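Local coordinates for protein alginate lyase (Chitinophaga sp. MD30, PDB 6KCW) that degrades alginate as a polysaccharide lyase of family 36, using a lysine as both catalytic base and catalytic acid, at residues W86-K91 with T220-P225; S171-N176 with A202-K207. All coordinates share one frame; numbering follows the deposited sequence.

Contacts 1 and 2 bracket strand 206-215: residues 202-207 lead into it, and 220-225 belong to the loop that follows it. The two lie on opposite sides of the chain's centre, with centres about 33 Å apart and nearest atoms about 16 Å apart. Strand 89-92, which supplies one side of contact 1, is a direct neighbour of strand 206-215 in the same sheet, whereas contact 2 ties that sheet to the loop 171-176 of the other sheet. Contact 1 is partly buried and rests on a tryptophan face with one serine bond beside it. Contact 2 is buried and largely polar, an arginine and a serine satisfying backbone carbonyls.

Contact 1 of 2, residues W86-K91 with T220-P225. With PO4 (phosphate ion), chain B.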
# COMPACT_ATOMS: atom_id res chain seq x y z
N TRP A 86 17.77 -1.64 1.48
CA TRP A 86 16.81 -0.70 2.05
C TRP A 86 16.79 0.61 1.27
O TRP A 86 15.72 1.11 0.92
CB TRP A 86 17.17 -0.41 3.51
CG TRP A 86 17.03 -1.55 4.47
CD1 TRP A 86 17.97 -1.96 5.36
CD2 TRP A 86 15.88 -2.38 4.67
NE1 TRP A 86 17.48 -3.00 6.10
CE2 TRP A 86 16.20 -3.28 5.70
CE3 TRP A 86 14.61 -2.45 4.08
CZ2 TRP A 86 15.30 -4.25 6.15
CZ3 TRP A 86 13.72 -3.41 4.53
CH2 TRP A 86 14.07 -4.30 5.55
N SER A 87 17.97 1.16 0.99
CA SER A 87 18.13 2.46 0.33
C SER A 87 17.35 3.50 1.14
O SER A 87 17.47 3.51 2.37
CB SER A 87 17.74 2.34 -1.14
OG SER A 87 17.89 3.58 -1.76
N ARG A 88 16.57 4.39 0.51
CA ARG A 88 15.87 5.41 1.28
C ARG A 88 14.49 4.95 1.74
O ARG A 88 14.07 5.28 2.85
CB ARG A 88 15.75 6.72 0.49
CG ARG A 88 14.92 7.81 1.16
CD ARG A 88 15.73 8.53 2.25
NE ARG A 88 15.10 9.75 2.68
CZ ARG A 88 15.18 10.21 3.92
NH1 ARG A 88 15.84 9.53 4.85
NH2 ARG A 88 14.59 11.36 4.26
N GLY A 89 13.79 4.19 0.92
CA GLY A 89 12.48 3.68 1.27
C GLY A 89 11.59 3.65 0.05
O GLY A 89 12.03 3.88 -1.07
N GLY A 90 10.32 3.37 0.27
CA GLY A 90 9.37 3.33 -0.82
C GLY A 90 8.05 2.79 -0.32
O GLY A 90 7.87 2.56 0.88
N LYS A 91 7.13 2.58 -1.26
CA LYS A 91 5.80 2.06 -0.97
C LYS A 91 5.81 0.52 -1.00
O LYS A 91 6.55 -0.10 -1.77
CB LYS A 91 4.78 2.62 -1.97
CG LYS A 91 4.30 4.06 -1.71
CD LYS A 91 5.45 5.08 -1.70
CE LYS A 91 4.98 6.53 -1.70
NZ LYS A 91 6.15 7.40 -1.42
N THR A 220 16.39 11.04 -7.51
CA THR A 220 17.20 9.88 -7.87
C THR A 220 17.92 9.24 -6.69
O THR A 220 18.50 8.17 -6.86
CB THR A 220 18.24 10.24 -8.93
OG1 THR A 220 19.35 10.92 -8.30
CG2 THR A 220 17.62 11.14 -10.01
N TYR A 221 17.96 9.89 -5.54
CA TYR A 221 18.68 9.33 -4.41
C TYR A 221 17.87 8.28 -3.65
O TYR A 221 18.41 7.63 -2.75
CB TYR A 221 19.14 10.45 -3.48
CG TYR A 221 18.02 11.25 -2.80
CD1 TYR A 221 17.33 10.75 -1.69
CD2 TYR A 221 17.68 12.51 -3.25
CE1 TYR A 221 16.33 11.48 -1.08
CE2 TYR A 221 16.69 13.25 -2.64
CZ TYR A 221 16.01 12.73 -1.57
OH TYR A 221 15.03 13.49 -0.99
N TRP A 222 16.58 8.14 -3.96
CA TRP A 222 15.75 7.04 -3.49
C TRP A 222 16.03 5.73 -4.22
O TRP A 222 15.51 4.68 -3.80
CB TRP A 222 14.26 7.38 -3.66
CG TRP A 222 13.73 8.43 -2.75
CD1 TRP A 222 13.89 9.78 -2.85
CD2 TRP A 222 12.89 8.21 -1.60
NE1 TRP A 222 13.22 10.42 -1.83
CE2 TRP A 222 12.60 9.48 -1.05
CE3 TRP A 222 12.37 7.08 -0.98
CZ2 TRP A 222 11.82 9.63 0.08
CZ3 TRP A 222 11.60 7.24 0.14
CH2 TRP A 222 11.32 8.50 0.66
N GLN A 223 16.81 5.78 -5.30
CA GLN A 223 17.11 4.57 -6.05
C GLN A 223 18.09 3.68 -5.30
O GLN A 223 18.77 4.10 -4.36
CB GLN A 223 17.72 4.92 -7.42
CG GLN A 223 16.71 5.33 -8.46
CD GLN A 223 17.35 6.03 -9.64
OE1 GLN A 223 18.57 6.11 -9.74
NE2 GLN A 223 16.52 6.55 -10.55
N SER A 224 18.16 2.44 -5.75
CA SER A 224 19.13 1.47 -5.29
C SER A 224 19.97 1.00 -6.48
O SER A 224 19.46 0.91 -7.60
CB SER A 224 18.43 0.26 -4.65
OG SER A 224 19.27 -0.86 -4.62
N PRO A 225 21.25 0.70 -6.26
CA PRO A 225 22.09 0.20 -7.35
C PRO A 225 21.89 -1.28 -7.70
O PRO A 225 22.49 -1.74 -8.68
CB PRO A 225 23.51 0.45 -6.82
CG PRO A 225 23.38 0.35 -5.34
CD PRO A 225 22.01 0.94 -5.02
P PO4 B . 4.30 10.37 -2.98
O1 PO4 B . 3.63 9.22 -3.69
O2 PO4 B . 4.73 11.40 -4.00
O3 PO4 B . 5.56 9.91 -2.28
O4 PO4 B . 3.30 11.02 -2.01
O HOH W 1 14.68 3.15 -1.88
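CG of Arg-88, with CB beside it, sits over one face of the indole of Trp-222, 3.3 Å from the centroid of the six-membered ring and 8° off its normal, a CH-pi contact. CG anti to the backbone N (chi1 174°) puts the chain over the ring before it bends at chi2 and leads the guanidinium away. That group, turned 59° from the indole plane, is too distant for more than a weak cation-pi attraction; NH1 has a weak hydrogen bond to Gln-122 O and a long, weak ion pair with Asp-124. At the indole rim, O of Gly-89 comes within 3.2 Å of CE3 of Trp-222. Just before Arg-88, Ser-87 OG donates to O of Gln-223 at 2.8 Å from above the carbonyl plane, and a water joins N of Gly-89 to O of Trp-222. Farther along the strand, Lys-91 NZ donates to O3 of a phosphate at 2.7 Å and bonds O of Gly-216; Tyr-133 and Arg-117 also bind this ion. The chemistry divides: Trp-222 is held mainly by its face, the Ser-87 hydroxyl and water secure two backbone carbonyls, and the phosphate, probably from the crystallisation liquor, is consistent with a spot that can take an anion.

Contact 2 of 2, residues S171-N176 with A202-K207; sequences SNTGSN and AQRLIK
Arg-204 reaches across to the carbonyl of Asn-172 with its NE and NH2. Its CB stands 3.9 Å from O of Asn-172, CD passes that oxygen at 4.1 Å, and the chain folds back at chi3 (-67°) to present the guanidinium edge-on. NE then donates to Asn-172 O at 3.0 Å, in the carbonyl plane and nearly straight (161°), and NH2 adds a weak second bond to the same oxygen. NH2 also lies 3.5 Å from CG2 of Thr-173, which comes at it obliquely, while NH1 goes on to O of Glu-243. The carbonyl of Arg-204 itself takes a bond from Ser-171 OG at 2.9 Å, so donors pass in both directions; CD1 of Ile-206 packs against that hydroxyl. A leucine here, without the guanidinium, would probably leave the carbonyls of Asn-172 and Glu-243 short of these donors and the 171-176 loop less firmly held. Beyond, a type II' turn runs from Thr-173 to Asn-176, and Asn-176 ND2 bonds to OG1 of Thr-173, which also bonds Asp-178. The arrangement is a beta-hairpin connection, between strands 162-170 and 179-185, pinned to the entry of strand 206-215 in the facing sheet, consistent with a concanavalin-like beta-sandwich.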
# COMPACT_ATOMS: atom_id res chain seq x y z
N SER A 171 -14.63 5.79 5.59
CA SER A 171 -14.93 7.12 5.08
C SER A 171 -15.39 8.06 6.20
O SER A 171 -16.01 7.64 7.18
CB SER A 171 -16.02 7.05 4.02
OG SER A 171 -15.72 6.04 3.08
N ASN A 172 -15.10 9.35 6.02
CA ASN A 172 -15.71 10.37 6.86
C ASN A 172 -16.98 10.84 6.15
O ASN A 172 -17.31 10.37 5.06
CB ASN A 172 -14.72 11.50 7.15
CG ASN A 172 -14.52 12.46 5.97
OD1 ASN A 172 -13.76 12.17 5.03
ND2 ASN A 172 -15.19 13.61 6.02
N THR A 173 -17.73 11.73 6.80
CA THR A 173 -18.90 12.35 6.20
C THR A 173 -18.74 13.87 6.25
O THR A 173 -18.28 14.41 7.26
CB THR A 173 -20.19 11.98 6.94
OG1 THR A 173 -20.16 12.57 8.24
CG2 THR A 173 -20.32 10.50 7.10
N GLY A 174 -19.13 14.54 5.17
CA GLY A 174 -19.10 16.00 5.14
C GLY A 174 -17.75 16.55 5.56
O GLY A 174 -16.69 16.10 5.11
N SER A 175 -17.77 17.56 6.43
CA SER A 175 -16.53 18.11 6.97
C SER A 175 -16.19 17.53 8.34
O SER A 175 -15.31 18.07 9.02
CB SER A 175 -16.62 19.64 7.05
OG SER A 175 -16.41 20.23 5.77
N ASN A 176 -16.84 16.43 8.73
CA ASN A 176 -16.62 15.79 10.02
C ASN A 176 -15.35 14.95 10.02
O ASN A 176 -14.90 14.45 8.99
CB ASN A 176 -17.80 14.89 10.41
CG ASN A 176 -19.13 15.63 10.42
OD1 ASN A 176 -19.32 16.58 11.19
ND2 ASN A 176 -20.06 15.19 9.57
N ALA A 202 -19.24 13.70 -2.67
CA ALA A 202 -19.22 12.92 -3.90
C ALA A 202 -17.93 12.14 -4.08
O ALA A 202 -17.84 11.32 -5.00
CB ALA A 202 -19.44 13.84 -5.12
N GLN A 203 -16.93 12.39 -3.24
CA GLN A 203 -15.64 11.71 -3.32
C GLN A 203 -15.30 10.97 -2.03
O GLN A 203 -14.13 10.63 -1.82
CB GLN A 203 -14.54 12.73 -3.64
CG GLN A 203 -14.61 13.37 -5.04
CD GLN A 203 -14.43 12.35 -6.16
OE1 GLN A 203 -14.02 11.21 -5.93
NE2 GLN A 203 -14.75 12.76 -7.38
N ARG A 204 -16.27 10.71 -1.15
CA ARG A 204 -15.97 10.17 0.18
C ARG A 204 -15.75 8.67 0.20
O ARG A 204 -15.24 8.16 1.20
CB ARG A 204 -17.10 10.50 1.15
CG ARG A 204 -18.46 10.02 0.67
CD ARG A 204 -19.54 10.52 1.60
NE ARG A 204 -19.38 9.86 2.89
CZ ARG A 204 -20.07 8.79 3.27
NH1 ARG A 204 -20.99 8.27 2.48
NH2 ARG A 204 -19.83 8.25 4.45
N LEU A 205 -16.09 7.96 -0.88
CA LEU A 205 -16.10 6.50 -0.87
C LEU A 205 -14.72 5.91 -1.10
O LEU A 205 -13.90 6.44 -1.86
CB LEU A 205 -17.05 5.97 -1.94
CG LEU A 205 -18.48 6.45 -1.70
CD1 LEU A 205 -19.47 5.81 -2.66
CD2 LEU A 205 -18.87 6.14 -0.28
N ILE A 206 -14.45 4.80 -0.42
CA ILE A 206 -13.33 3.95 -0.80
C ILE A 206 -13.62 3.39 -2.18
O ILE A 206 -14.64 2.73 -2.40
CB ILE A 206 -13.10 2.83 0.21
CG1 ILE A 206 -12.77 3.41 1.58
CG2 ILE A 206 -11.98 1.94 -0.25
CD1 ILE A 206 -13.65 2.87 2.64
N LYS A 207 -12.73 3.66 -3.13
CA LYS A 207 -12.98 3.33 -4.52
C LYS A 207 -12.08 2.23 -5.06
O LYS A 207 -12.54 1.44 -5.89
CB LYS A 207 -12.82 4.58 -5.39
CG LYS A 207 -14.04 5.49 -5.36
CD LYS A 207 -13.84 6.71 -6.21
CE LYS A 207 -15.19 7.27 -6.66
NZ LYS A 207 -16.12 7.52 -5.51
O HOH W 2 -14.20 9.45 2.99